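PDB 4ONY: extracellular solute-binding protein family 5 from Brucella melitensis, which probably acts as the periplasmic receptor of an ABC importer, capturing a peptide or peptide-like solute and delivering it to the membrane transporter. Local coordinates for residues Val25-Asp30 against Arg92-Thr97; Pro35-Asp40 against Arg244-Phe249; Gln566-Trp571 against Ser583-Pro588; Glu575-Thr580 against Ala589-Ser594. All blocks are in the same frame, centred on the assembly; numbering follows the deposited sequence.

Contact 1 (Val25-Asp30 against Arg92-Thr97)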
loop_
_atom_site.group_PDB
_atom_site.type_symbol
_atom_site.label_atom_id
_atom_site.label_comp_id
_atom_site.label_asym_id
_atom_site.label_seq_id
_atom_site.Cartn_x
_atom_site.Cartn_y
_atom_site.Cartn_z
ATOM N N VAL A 25 19.436 4.203 -8.764
ATOM C CA VAL A 25 19.638 5.240 -7.749
ATOM C C VAL A 25 19.562 6.587 -8.432
ATOM O O VAL A 25 20.452 6.980 -9.162
ATOM C CB VAL A 25 20.986 5.059 -7.053
ATOM C CG1 VAL A 25 21.252 6.194 -6.036
ATOM C CG2 VAL A 25 21.007 3.711 -6.309
ATOM N N ALA A 26 18.491 7.319 -8.163
ATOM C CA ALA A 26 18.252 8.577 -8.828
ATOM C C ALA A 26 19.203 9.699 -8.391
ATOM O O ALA A 26 19.524 10.560 -9.187
ATOM C CB ALA A 26 16.785 9.011 -8.611
ATOM N N LEU A 27 19.634 9.713 -7.127
ATOM C CA LEU A 27 20.393 10.871 -6.621
ATOM C C LEU A 27 21.865 10.573 -6.629
ATOM O O LEU A 27 22.258 9.495 -6.251
ATOM C CB LEU A 27 19.945 11.191 -5.201
ATOM C CG LEU A 27 18.458 11.478 -4.974
ATOM C CD1 LEU A 27 18.157 11.833 -3.502
ATOM C CD2 LEU A 27 17.988 12.607 -5.879
ATOM N N PRO A 28 22.699 11.539 -7.018
ATOM C CA PRO A 28 24.120 11.377 -6.911
ATOM C C PRO A 28 24.570 11.597 -5.486
ATOM O O PRO A 28 23.771 12.049 -4.657
ATOM C CB PRO A 28 24.666 12.458 -7.841
ATOM C CG PRO A 28 23.655 13.541 -7.724
ATOM C CD PRO A 28 22.337 12.899 -7.439
ATOM N N ALA A 29 25.811 11.212 -5.177
ATOM C CA ALA A 29 26.269 11.183 -3.793
ATOM C C ALA A 29 26.248 12.552 -3.142
ATOM O O ALA A 29 26.157 12.630 -1.920
ATOM C CB ALA A 29 27.678 10.619 -3.705
ATOM N N ASP A 30 26.383 13.626 -3.948
ATOM C CA ASP A 30 26.484 14.998 -3.415
ATOM C C ASP A 30 25.115 15.724 -3.402
ATOM O O ASP A 30 25.076 16.930 -3.318
ATOM C CB ASP A 30 27.571 15.826 -4.145
ATOM C CG ASP A 30 27.345 15.935 -5.710
ATOM O OD1 ASP A 30 26.521 15.179 -6.250
ATOM O OD2 ASP A 30 28.024 16.750 -6.411
ATOM N N ARG A 92 10.746 8.816 -1.171
ATOM C CA ARG A 92 9.385 8.640 -1.691
ATOM C C ARG A 92 9.211 9.130 -3.125
ATOM O O ARG A 92 8.089 9.292 -3.591
ATOM C CB ARG A 92 8.402 9.296 -0.729
ATOM C CG ARG A 92 8.467 8.700 0.679
ATOM C CD ARG A 92 8.051 7.223 0.666
ATOM N NE ARG A 92 8.271 6.551 1.953
ATOM C CZ ARG A 92 8.017 5.272 2.212
ATOM N NH1 ARG A 92 7.579 4.441 1.277
ATOM N NH2 ARG A 92 8.211 4.804 3.425
ATOM N N ASP A 93 10.337 9.366 -3.822
ATOM C CA ASP A 93 10.317 9.705 -5.219
ATOM C C ASP A 93 10.890 8.623 -6.098
ATOM O O ASP A 93 11.095 8.868 -7.282
ATOM C CB ASP A 93 11.096 11.008 -5.460
ATOM C CG ASP A 93 10.731 11.689 -6.768
ATOM O OD1 ASP A 93 9.593 11.610 -7.226
ATOM O OD2 ASP A 93 11.604 12.371 -7.337
ATOM N N GLU A 94 11.193 7.467 -5.548
ATOM C CA GLU A 94 11.727 6.338 -6.311
ATOM C C GLU A 94 10.978 5.061 -5.952
ATOM O O GLU A 94 10.423 4.981 -4.888
ATOM C CB GLU A 94 13.235 6.130 -6.016
ATOM C CG GLU A 94 14.067 7.353 -6.329
ATOM C CD GLU A 94 15.557 7.154 -6.050
ATOM O OE1 GLU A 94 16.124 6.163 -6.607
ATOM O OE2 GLU A 94 16.118 8.019 -5.293
ATOM N N PRO A 95 10.981 4.057 -6.843
ATOM C CA PRO A 95 10.281 2.825 -6.511
ATOM C C PRO A 95 10.729 2.156 -5.184
ATOM O O PRO A 95 9.878 1.858 -4.331
ATOM C CB PRO A 95 10.583 1.914 -7.706
ATOM C CG PRO A 95 10.791 2.876 -8.862
ATOM C CD PRO A 95 11.523 4.037 -8.220
ATOM N N PHE A 96 12.030 1.949 -5.022
ATOM C CA PHE A 96 12.551 1.318 -3.817
ATOM C C PHE A 96 14.055 1.599 -3.683
ATOM O O PHE A 96 14.904 0.734 -3.966
ATOM C CB PHE A 96 12.285 -0.195 -3.870
ATOM C CG PHE A 96 12.368 -0.910 -2.530
ATOM C CD1 PHE A 96 12.782 -0.267 -1.343
ATOM C CD2 PHE A 96 11.991 -2.255 -2.441
ATOM C CE1 PHE A 96 12.828 -0.985 -0.123
ATOM C CE2 PHE A 96 12.034 -2.940 -1.232
ATOM C CZ PHE A 96 12.430 -2.304 -0.084
ATOM N N THR A 97 14.360 2.806 -3.220
ATOM C CA THR A 97 15.726 3.234 -2.930
ATOM C C THR A 97 15.797 3.854 -1.527
ATOM O O THR A 97 14.955 4.665 -1.151
ATOM C CB THR A 97 16.215 4.252 -3.939
ATOM O OG1 THR A 97 16.136 3.698 -5.266
ATOM C CG2 THR A 97 17.700 4.647 -3.642
#

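Contact 2 (Pro35-Asp40 against Arg244-Phe249)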
loop_
_atom_site.group_PDB
_atom_site.type_symbol
_atom_site.label_atom_id
_atom_site.label_comp_id
_atom_site.label_asym_id
_atom_site.label_seq_id
_atom_site.Cartn_x
_atom_site.Cartn_y
_atom_site.Cartn_z
ATOM N N PRO A 35 14.578 15.538 -3.643
ATOM C CA PRO A 35 14.142 16.498 -4.614
ATOM C C PRO A 35 12.700 17.014 -4.402
ATOM O O PRO A 35 12.317 18.037 -5.021
ATOM C CB PRO A 35 14.292 15.751 -5.949
ATOM C CG PRO A 35 14.139 14.339 -5.601
ATOM C CD PRO A 35 14.769 14.209 -4.242
ATOM N N TYR A 36 11.957 16.436 -3.476
ATOM C CA TYR A 36 10.605 16.897 -3.185
ATOM C C TYR A 36 10.424 17.723 -1.878
ATOM O O TYR A 36 9.281 17.902 -1.410
ATOM C CB TYR A 36 9.650 15.709 -3.169
ATOM C CG TYR A 36 9.995 14.560 -2.228
ATOM C CD1 TYR A 36 10.892 13.574 -2.619
ATOM C CD2 TYR A 36 9.448 14.483 -0.948
ATOM C CE1 TYR A 36 11.198 12.508 -1.781
ATOM C CE2 TYR A 36 9.754 13.434 -0.107
ATOM C CZ TYR A 36 10.622 12.453 -0.521
ATOM O OH TYR A 36 10.917 11.377 0.244
ATOM N N THR A 37 11.525 18.221 -1.316
ATOM C CA THR A 37 11.472 19.117 -0.209
ATOM C C THR A 37 11.893 20.525 -0.599
ATOM O O THR A 37 12.610 20.751 -1.577
ATOM C CB THR A 37 12.416 18.682 0.940
ATOM O OG1 THR A 37 13.801 18.946 0.595
ATOM C CG2 THR A 37 12.198 17.232 1.314
ATOM N N ASN A 38 11.485 21.463 0.233
ATOM C CA ASN A 38 11.891 22.847 0.114
ATOM C C ASN A 38 13.098 22.967 1.014
ATOM O O ASN A 38 12.977 22.824 2.229
ATOM C CB ASN A 38 10.757 23.750 0.572
ATOM C CG ASN A 38 11.172 25.208 0.720
ATOM O OD1 ASN A 38 12.325 25.585 0.512
ATOM N ND2 ASN A 38 10.214 26.033 1.107
ATOM N N PRO A 39 14.280 23.165 0.432
ATOM C CA PRO A 39 15.471 23.215 1.275
ATOM C C PRO A 39 15.506 24.387 2.287
ATOM O O PRO A 39 16.367 24.407 3.130
ATOM C CB PRO A 39 16.615 23.365 0.263
ATOM C CG PRO A 39 16.005 23.990 -0.939
ATOM C CD PRO A 39 14.545 23.589 -0.950
ATOM N N ASP A 40 14.652 25.395 2.133
ATOM C CA ASP A 40 14.631 26.524 3.053
ATOM C C ASP A 40 13.267 26.690 3.716
ATOM O O ASP A 40 12.793 27.786 3.865
ATOM C CB ASP A 40 14.953 27.809 2.292
ATOM C CG ASP A 40 16.266 27.732 1.543
ATOM O OD1 ASP A 40 17.290 27.288 2.133
ATOM O OD2 ASP A 40 16.257 28.110 0.351
ATOM N N ARG A 244 17.108 17.338 4.953
ATOM C CA ARG A 244 16.949 18.726 4.620
ATOM C C ARG A 244 15.536 19.023 4.041
ATOM O O ARG A 244 15.120 18.355 3.125
ATOM C CB ARG A 244 18.025 19.145 3.649
ATOM C CG ARG A 244 17.912 20.619 3.322
ATOM C CD ARG A 244 19.250 21.235 3.039
ATOM N NE ARG A 244 19.091 22.693 2.902
ATOM C CZ ARG A 244 19.987 23.497 2.341
ATOM N NH1 ARG A 244 21.117 22.997 1.832
ATOM N NH2 ARG A 244 19.744 24.805 2.271
ATOM N N GLY A 245 14.839 20.009 4.618
ATOM C CA GLY A 245 13.415 20.319 4.332
ATOM C C GLY A 245 12.346 19.381 4.911
ATOM O O GLY A 245 11.167 19.461 4.532
ATOM N N PHE A 246 12.740 18.494 5.834
ATOM C CA PHE A 246 11.810 17.693 6.591
ATOM C C PHE A 246 11.777 18.223 8.041
ATOM O O PHE A 246 12.613 19.035 8.448
ATOM C CB PHE A 246 12.262 16.219 6.629
ATOM C CG PHE A 246 12.118 15.459 5.306
ATOM C CD1 PHE A 246 10.887 15.168 4.800
ATOM C CD2 PHE A 246 13.237 14.995 4.632
ATOM C CE1 PHE A 246 10.744 14.464 3.601
ATOM C CE2 PHE A 246 13.112 14.268 3.452
ATOM C CZ PHE A 246 11.855 13.985 2.937
ATOM N N ASN A 247 10.810 17.750 8.808
ATOM C CA ASN A 247 10.719 18.054 10.227
ATOM C C ASN A 247 10.566 19.534 10.481
ATOM O O ASN A 247 11.214 20.086 11.348
ATOM C CB ASN A 247 11.960 17.509 10.965
ATOM C CG ASN A 247 12.235 16.063 10.619
ATOM O OD1 ASN A 247 11.318 15.236 10.583
ATOM N ND2 ASN A 247 13.502 15.738 10.390
ATOM N N ASN A 248 9.701 20.163 9.701
ATOM C CA ASN A 248 9.584 21.593 9.717
ATOM C C ASN A 248 8.688 22.110 10.849
ATOM O O ASN A 248 8.890 23.218 11.346
ATOM C CB ASN A 248 9.080 22.109 8.365
ATOM C CG ASN A 248 9.950 21.652 7.206
ATOM O OD1 ASN A 248 11.189 21.805 7.210
ATOM N ND2 ASN A 248 9.311 21.078 6.196
ATOM N N PHE A 249 7.683 21.340 11.221
ATOM C CA PHE A 249 6.821 21.725 12.324
ATOM C C PHE A 249 7.594 21.570 13.624
ATOM O O PHE A 249 8.292 20.577 13.808
ATOM C CB PHE A 249 5.548 20.889 12.336
ATOM C CG PHE A 249 4.740 21.008 11.071
ATOM C CD1 PHE A 249 4.072 22.190 10.787
ATOM C CD2 PHE A 249 4.673 19.951 10.168
ATOM C CE1 PHE A 249 3.344 22.337 9.625
ATOM C CE2 PHE A 249 3.951 20.083 9.023
ATOM C CZ PHE A 249 3.282 21.286 8.741
HETATM O O HOH W 1 10.013 20.787 2.470
#

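Contact 3 (Gln566-Trp571 against Ser583-Pro588)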
loop_
_atom_site.group_PDB
_atom_site.type_symbol
_atom_site.label_atom_id
_atom_site.label_comp_id
_atom_site.label_asym_id
_atom_site.label_seq_id
_atom_site.Cartn_x
_atom_site.Cartn_y
_atom_site.Cartn_z
ATOM N N GLN A 566 -5.310 12.310 -5.191
ATOM C CA GLN A 566 -5.292 12.353 -3.744
ATOM C C GLN A 566 -5.863 13.725 -3.374
ATOM O O GLN A 566 -5.600 14.731 -4.061
ATOM C CB GLN A 566 -3.873 12.326 -3.204
ATOM C CG GLN A 566 -3.026 11.104 -3.571
ATOM C CD GLN A 566 -1.628 11.194 -2.935
ATOM O OE1 GLN A 566 -0.868 12.125 -3.206
ATOM N NE2 GLN A 566 -1.296 10.213 -2.067
ATOM N N TRP A 567 -6.601 13.747 -2.283
ATOM C CA TRP A 567 -7.287 14.933 -1.864
ATOM C C TRP A 567 -6.919 15.271 -0.461
ATOM O O TRP A 567 -7.126 14.448 0.433
ATOM C CB TRP A 567 -8.808 14.659 -1.910
ATOM C CG TRP A 567 -9.440 14.478 -3.244
ATOM C CD1 TRP A 567 -9.053 15.021 -4.434
ATOM C CD2 TRP A 567 -10.650 13.796 -3.493
ATOM N NE1 TRP A 567 -9.915 14.666 -5.420
ATOM C CE2 TRP A 567 -10.931 13.934 -4.871
ATOM C CE3 TRP A 567 -11.526 13.095 -2.694
ATOM C CZ2 TRP A 567 -12.079 13.405 -5.460
ATOM C CZ3 TRP A 567 -12.663 12.511 -3.292
ATOM C CH2 TRP A 567 -12.924 12.673 -4.655
ATOM N N VAL A 568 -6.444 16.494 -0.251
ATOM C CA VAL A 568 -6.168 17.017 1.096
ATOM C C VAL A 568 -6.666 18.454 1.196
ATOM O O VAL A 568 -6.249 19.328 0.427
ATOM C CB VAL A 568 -4.658 17.006 1.455
ATOM C CG1 VAL A 568 -4.469 17.461 2.887
ATOM C CG2 VAL A 568 -4.041 15.616 1.266
ATOM N N ALA A 569 -7.605 18.699 2.108
ATOM C CA ALA A 569 -8.073 20.051 2.365
ATOM C C ALA A 569 -7.204 20.583 3.483
ATOM O O ALA A 569 -6.806 19.816 4.362
ATOM C CB ALA A 569 -9.539 20.074 2.769
ATOM N N ARG A 570 -6.830 21.845 3.409
ATOM C CA ARG A 570 -5.938 22.415 4.404
ATOM C C ARG A 570 -6.270 23.877 4.687
ATOM O O ARG A 570 -6.623 24.638 3.765
ATOM C CB ARG A 570 -4.478 22.284 3.967
ATOM C CG ARG A 570 -4.062 23.168 2.803
ATOM C CD ARG A 570 -2.590 22.982 2.364
ATOM N NE ARG A 570 -2.480 23.404 0.981
ATOM C CZ ARG A 570 -2.305 24.660 0.570
ATOM N NH1 ARG A 570 -2.091 25.678 1.405
ATOM N NH2 ARG A 570 -2.287 24.894 -0.726
ATOM N N TRP A 571 -6.158 24.263 5.955
ATOM C CA TRP A 571 -6.098 25.694 6.299
ATOM C C TRP A 571 -4.840 26.307 5.644
ATOM O O TRP A 571 -3.791 25.680 5.559
ATOM C CB TRP A 571 -6.167 25.923 7.813
ATOM C CG TRP A 571 -7.545 25.560 8.348
ATOM C CD1 TRP A 571 -7.954 24.332 8.785
ATOM C CD2 TRP A 571 -8.665 26.428 8.499
ATOM N NE1 TRP A 571 -9.274 24.365 9.151
ATOM C CE2 TRP A 571 -9.739 25.641 9.008
ATOM C CE3 TRP A 571 -8.882 27.782 8.220
ATOM C CZ2 TRP A 571 -11.005 26.160 9.254
ATOM C CZ3 TRP A 571 -10.133 28.306 8.460
ATOM C CH2 TRP A 571 -11.204 27.497 8.976
ATOM N N SER A 583 5.454 9.104 -4.838
ATOM C CA SER A 583 4.543 8.512 -3.852
ATOM C C SER A 583 3.355 9.388 -3.477
ATOM O O SER A 583 2.514 8.971 -2.702
ATOM C CB SER A 583 5.261 8.101 -2.587
ATOM O OG SER A 583 6.229 7.091 -2.803
ATOM N N GLY A 584 3.258 10.582 -4.045
ATOM C CA GLY A 584 2.151 11.456 -3.737
ATOM C C GLY A 584 2.567 12.440 -2.655
ATOM O O GLY A 584 3.761 12.592 -2.384
ATOM N N TYR A 585 1.607 13.141 -2.060
ATOM C CA TYR A 585 1.954 14.208 -1.117
ATOM C C TYR A 585 2.730 13.602 0.058
ATOM O O TYR A 585 2.472 12.468 0.453
ATOM C CB TYR A 585 0.699 15.003 -0.631
ATOM C CG TYR A 585 -0.254 14.136 0.219
ATOM C CD1 TYR A 585 -0.048 13.972 1.573
ATOM C CD2 TYR A 585 -1.307 13.474 -0.377
ATOM C CE1 TYR A 585 -0.873 13.138 2.335
ATOM C CE2 TYR A 585 -2.158 12.653 0.343
ATOM C CZ TYR A 585 -1.925 12.466 1.700
ATOM O OH TYR A 585 -2.749 11.663 2.422
ATOM N N GLN A 586 3.613 14.395 0.667
ATOM C CA GLN A 586 4.427 13.940 1.783
ATOM C C GLN A 586 4.364 14.956 2.933
ATOM O O GLN A 586 5.043 15.973 2.913
ATOM C CB GLN A 586 5.869 13.812 1.300
ATOM C CG GLN A 586 6.081 12.814 0.213
ATOM C CD GLN A 586 5.773 11.441 0.690
ATOM O OE1 GLN A 586 6.269 11.023 1.729
ATOM N NE2 GLN A 586 4.936 10.718 -0.053
ATOM N N LEU A 587 3.511 14.673 3.911
ATOM C CA LEU A 587 3.296 15.565 5.034
ATOM C C LEU A 587 4.563 15.985 5.749
ATOM O O LEU A 587 4.644 17.129 6.227
ATOM C CB LEU A 587 2.336 14.953 6.055
ATOM C CG LEU A 587 0.919 14.694 5.575
ATOM C CD1 LEU A 587 0.062 14.302 6.764
ATOM C CD2 LEU A 587 0.341 15.948 4.891
ATOM N N PRO A 588 5.565 15.068 5.880
ATOM C CA PRO A 588 6.790 15.466 6.569
ATOM C C PRO A 588 7.579 16.602 5.879
ATOM O O PRO A 588 8.464 17.163 6.498
ATOM C CB PRO A 588 7.631 14.180 6.576
ATOM C CG PRO A 588 6.629 13.091 6.525
ATOM C CD PRO A 588 5.513 13.615 5.653
HETATM O O HOH W 2 1.114 10.400 -0.453
#

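Contact 4 (Glu575-Thr580 against Ala589-Ser594)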
loop_
_atom_site.group_PDB
_atom_site.type_symbol
_atom_site.label_atom_id
_atom_site.label_comp_id
_atom_site.label_asym_id
_atom_site.label_seq_id
_atom_site.Cartn_x
_atom_site.Cartn_y
_atom_site.Cartn_z
ATOM N N GLU A 575 1.519 24.991 4.373
ATOM C CA GLU A 575 1.994 24.968 2.989
ATOM C C GLU A 575 2.822 23.727 2.674
ATOM O O GLU A 575 3.215 22.976 3.584
ATOM C CB GLU A 575 2.778 26.242 2.714
ATOM C CG GLU A 575 1.875 27.467 2.843
ATOM C CD GLU A 575 2.576 28.760 2.466
ATOM O OE1 GLU A 575 3.816 28.753 2.343
ATOM O OE2 GLU A 575 1.894 29.780 2.269
ATOM N N HIS A 576 3.072 23.514 1.402
ATOM C CA HIS A 576 3.844 22.355 0.942
ATOM C C HIS A 576 4.657 22.713 -0.289
ATOM O O HIS A 576 4.364 23.719 -0.955
ATOM C CB HIS A 576 2.926 21.164 0.650
ATOM C CG HIS A 576 1.908 21.441 -0.402
ATOM N ND1 HIS A 576 2.223 21.564 -1.745
ATOM C CD2 HIS A 576 0.570 21.628 -0.309
ATOM C CE1 HIS A 576 1.129 21.822 -2.430
ATOM N NE2 HIS A 576 0.113 21.849 -1.586
ATOM N N PRO A 577 5.678 21.904 -0.595
ATOM C CA PRO A 577 6.432 22.184 -1.812
ATOM C C PRO A 577 5.570 22.103 -3.057
ATOM O O PRO A 577 4.605 21.346 -3.087
ATOM C CB PRO A 577 7.498 21.088 -1.846
ATOM C CG PRO A 577 7.580 20.548 -0.479
ATOM C CD PRO A 577 6.221 20.749 0.128
ATOM N N GLN A 578 5.948 22.884 -4.071
ATOM C CA GLN A 578 5.345 22.834 -5.408
ATOM C C GLN A 578 5.422 21.422 -5.989
ATOM O O GLN A 578 4.428 20.856 -6.450
ATOM C CB GLN A 578 6.121 23.837 -6.335
ATOM N N LYS A 579 6.605 20.830 -5.923
ATOM C CA LYS A 579 6.828 19.447 -6.383
ATOM C C LYS A 579 6.155 18.404 -5.477
ATOM O O LYS A 579 6.189 18.498 -4.229
ATOM C CB LYS A 579 8.321 19.123 -6.453
ATOM C CG LYS A 579 9.040 19.882 -7.513
ATOM C CD LYS A 579 10.545 19.609 -7.502
ATOM C CE LYS A 579 10.886 18.360 -8.278
ATOM N NZ LYS A 579 11.932 18.690 -9.282
ATOM N N THR A 580 5.582 17.405 -6.135
ATOM C CA THR A 580 4.998 16.251 -5.487
ATOM C C THR A 580 5.707 15.019 -6.034
ATOM O O THR A 580 5.747 14.832 -7.232
ATOM C CB THR A 580 3.518 16.150 -5.836
ATOM O OG1 THR A 580 2.832 17.294 -5.320
ATOM C CG2 THR A 580 2.935 14.880 -5.210
ATOM N N ALA A 589 7.286 16.885 4.604
ATOM C CA ALA A 589 7.881 17.998 3.905
ATOM C C ALA A 589 7.022 19.278 3.966
ATOM O O ALA A 589 7.424 20.341 3.432
ATOM C CB ALA A 589 8.109 17.593 2.473
ATOM N N TRP A 590 5.848 19.212 4.604
ATOM C CA TRP A 590 4.998 20.399 4.716
ATOM C C TRP A 590 5.518 21.306 5.858
ATOM O O TRP A 590 6.382 20.881 6.677
ATOM C CB TRP A 590 3.521 19.989 4.938
ATOM C CG TRP A 590 2.928 19.305 3.704
ATOM C CD1 TRP A 590 3.615 18.660 2.732
ATOM C CD2 TRP A 590 1.551 19.221 3.346
ATOM N NE1 TRP A 590 2.753 18.155 1.791
ATOM C CE2 TRP A 590 1.477 18.485 2.144
ATOM C CE3 TRP A 590 0.369 19.674 3.931
ATOM C CZ2 TRP A 590 0.279 18.230 1.502
ATOM C CZ3 TRP A 590 -0.837 19.390 3.312
ATOM C CH2 TRP A 590 -0.874 18.694 2.101
ATOM N N TRP A 591 4.993 22.516 5.912
ATOM C CA TRP A 591 5.415 23.519 6.904
ATOM C C TRP A 591 4.286 24.475 7.251
ATOM O O TRP A 591 3.184 24.441 6.665
ATOM C CB TRP A 591 6.678 24.282 6.430
ATOM C CG TRP A 591 6.500 25.166 5.230
ATOM C CD1 TRP A 591 6.060 26.453 5.233
ATOM C CD2 TRP A 591 6.739 24.837 3.865
ATOM N NE1 TRP A 591 6.020 26.950 3.973
ATOM C CE2 TRP A 591 6.430 25.978 3.099
ATOM C CE3 TRP A 591 7.171 23.689 3.204
ATOM C CZ2 TRP A 591 6.583 26.017 1.702
ATOM C CZ3 TRP A 591 7.305 23.722 1.797
ATOM C CH2 TRP A 591 7.009 24.872 1.076
ATOM N N HIS A 592 4.548 25.299 8.251
ATOM C CA HIS A 592 3.625 26.310 8.690
ATOM C C HIS A 592 4.088 27.625 8.106
ATOM O O HIS A 592 5.287 27.914 8.119
ATOM C CB HIS A 592 3.629 26.358 10.210
ATOM C CG HIS A 592 2.456 27.071 10.790
ATOM N ND1 HIS A 592 2.259 28.429 10.656
ATOM C CD2 HIS A 592 1.413 26.613 11.509
ATOM C CE1 HIS A 592 1.159 28.782 11.295
ATOM N NE2 HIS A 592 0.627 27.698 11.819
ATOM N N THR A 593 3.154 28.435 7.602
ATOM C CA THR A 593 3.517 29.739 7.058
ATOM C C THR A 593 4.050 30.641 8.167
ATOM O O THR A 593 3.731 30.460 9.334
ATOM C CB THR A 593 2.334 30.497 6.429
ATOM O OG1 THR A 593 1.285 30.621 7.394
ATOM C CG2 THR A 593 1.813 29.768 5.283
ATOM N N SER A 594 4.915 31.558 7.771
ATOM C CA SER A 594 5.512 32.586 8.661
ATOM C C SER A 594 4.523 33.551 9.289
ATOM O O SER A 594 3.818 34.234 8.563
ATOM C CB SER A 594 6.520 33.400 7.848
ATOM O OG SER A 594 7.538 32.529 7.365
#

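Contact 1 (Val25-Asp30 against Arg92-Thr97)
Glu-94 reaches across to the backbone of Ala-26, and its side chain carries most of the contact. With CG beside its own backbone N (chi1 -58°) and the chain extended beyond, the acid projects straight from the loop 92-97 into the bend at Ala-26. Ala-26 N donates to Glu-94 OE1 at 3.1 Å; the N-H...O angle of 162° makes the bond nearly straight, yet the donor stands well above the carboxylate plane. The same offset places the methyl group over the acid: Ala-26 CB lies 3.4 Å from Glu-94 CD and 3.5 Å from both OE1 and OE2, so one residue offers the carboxylate a polar N-H and an apolar methyl group. Leu-27 runs at a slant to the acid chain, and its CG approaches Glu-94 OE2 to 4.2 Å.

Thr-97, where strand 97-108 begins, comes up beside the acid. Its OG1 lies 2.8 Å from Glu-94 OE1 and is also within reach of Asp-24 O. The methyl branch, Thr-97 CG2, touches Val-25 CG2 at 4.4 Å, a light apolar contact. Glu-94 OE2 is hydrogen-bonded to the hydroxyl of Tyr-99, which also bonds to Leu-27 N. Two routes, one direct and one through a tyrosine, thus tie the buried carboxylate to the loop 25-30, and several hydrogen-bonding groups around it would be expected to favour the ionised form.

The contact joins the loop leaving strand 18-20 to the turn between strands 88-90 and 97-108 of one antiparallel sheet, with Val-25 resting on Ala-18 and Ser-20 of the first strand.

Contact 2 (Pro35-Asp40 against Arg244-Phe249)
The Phe-246 ring receives Thr-37 CG2 over one face, 3.8 Å from its centroid and 16° off the ring normal, a CH-pi contact, while Tyr-36 meets it at the edge. Tyr-36 CE2 approaches Phe-246 CZ to 3.7 Å in an oblique pairing. The second flat group, the Arg-244 guanidinium, has Pro-39 CB over a face and Asp-40 OD1 at its edge. Arg-244 NE donates to Pro-39 O at 3.2 Å, close to the guanidinium plane, whereas the salt bridge from Arg-244 NH2 to Asp-40 OD1 is long, 3.5 Å, and its hydrogen bond weak.

Both segments are loops, and an Asx turn shapes the first: Asn-38 OD1 accepts from Asp-40 N at 2.8 Å, holding Pro-39 and Asp-40 in a bend that faces the arginine. Gly-245, at positive phi (75°), brings its CA to 3.3 Å from Asn-38 O. Thr-37 OG1 takes the inner rotamer position (chi1 74°), 2.9 Å from Arg-244 O, which turns CG2 to Phe-246; the hydroxyl is also hydrogen-bonded with His-33 ND1 and Phe-34 O. Water 1 accepts from Asn-38 N and donates to Gly-245 O, an oxygen that Asn-248 ND2 also grips.

Contact 3 (Gln566-Trp571 against Ser583-Pro588)
Polar contacts centre on the side-chain amide of Gln-566, which faces the backbone of Tyr-585. The glutamine chain is stretched out beyond CG (chi2 -179°), and this carries its amide as far as the loop. Tyr-585 N donates to Gln-566 OE1 at 2.9 Å, in the carbonyl plane and on a lone pair. The other end of the amide works through solvent: Gln-566 NE2 donates to water 2 at 2.9 Å, and the water in turn donates hydrogen bonds to Ser-583 O and, at 2.6 Å, to Tyr-585 O. Within the loop, Gln-586 NE2 bonds to Gly-584 O. Gly-584 CA comes within 3.1 Å of Gln-566 OE1.

Apolar packing falls on the Tyr-585 ring. Val-568 CG2 sits over one face, 3.8 Å from the centroid and 16° off the normal, a CH-pi contact; water 2 stands over the opposite face. Gln-566 CB lies at the ring edge, and the amide plane is turned 38° from the ring as Gln-566 CD passes 3.4 Å from Tyr-585 CD2. Residues 566-571 form the middle strand of a three-stranded antiparallel sheet, whose neighbouring strands supply Ile-276 and Phe-302 against the same tyrosine.

Because the oxygen accepts a backbone N-H while the nitrogen donates to a water committed to two carbonyls, the pattern is consistent with a single orientation of the amide. This chemistry fastens the loop to the sheet through matched donors and acceptors, without any charged group.

Contact 4 (Glu575-Thr580 against Ala589-Ser594)
Trp-591 lies across the backbone of residues 575-577, and its indole can be followed outward. From CB the side chain leaves with CG flanked by both its backbone N and its carbonyl carbon (chi1 67°), which folds the ring back over the neighbouring segment. The five-membered ring comes first: Glu-575 CB packs over its face, and Trp-591 NE1 lies 3.5 Å from Glu-575 CB. Glu-575 is modelled in two conformers, so the weak bond from Trp-591 NE1 to its OE1 is doubtful. Next along the rings, Trp-591 CD2 and CE3 pass 4.0 Å from Glu-575 O. At the far end, Trp-591 CH2 touches His-576 C at 3.5 Å, and Trp-591 CZ3 reaches Pro-577 CD at 3.6 Å, the proline and the indole running antiparallel along one another.

Beneath this ring runs a short antiparallel pairing of strands 574-575 and 591-592, in which Glu-575 and Trp-591 form a hydrogen-bonded pair. Glu-575 N donates to Trp-591 O at 2.9 Å and Trp-591 N to Glu-575 O at 3.0 Å, and the two side chains leave on the same face of the pairing.

The His-576 and Trp-590 side chains extend alongside each other in a common direction. The histidine ring is oblique to the six-membered ring of the indole, with planes 38° apart. His-576 ND1 donates to Pro-577 O at 2.7 Å within the histidine plane, while NE2 is hydrogen-bonded to Asp-300. With both nitrogens engaged and a carboxylate at one of them, the imidazole is held against rotation and may well be doubly protonated. Pro-577 CG also rests on Ala-589 CB, 4.2 Å away.

In the fold
From the N terminus, residues 25-30 and then 35-40 lie in the long loop between strands 18-20 and 46-52. Contact 1 closes its loop at 92-97, whereas contact 2 waits until 244-249, so the two cross. Arg-92 N, hydrogen-bonded to Tyr-36 OH, joins them. Contacts 3 and 4 follow much later and also cross, because 575-580 lies between 566-571 and 583-588, and 589-594 comes last. These C-terminal segments return to the early ones: Arg-92 O meets Ser-583 N, and Asn-248 ND2 bonds to Trp-590 O. The four contacts thereby link the sheet containing strands 18-20 and 97-108, the loop before strand 251-257, the three-stranded sheet around 566-571, and the end of the chain.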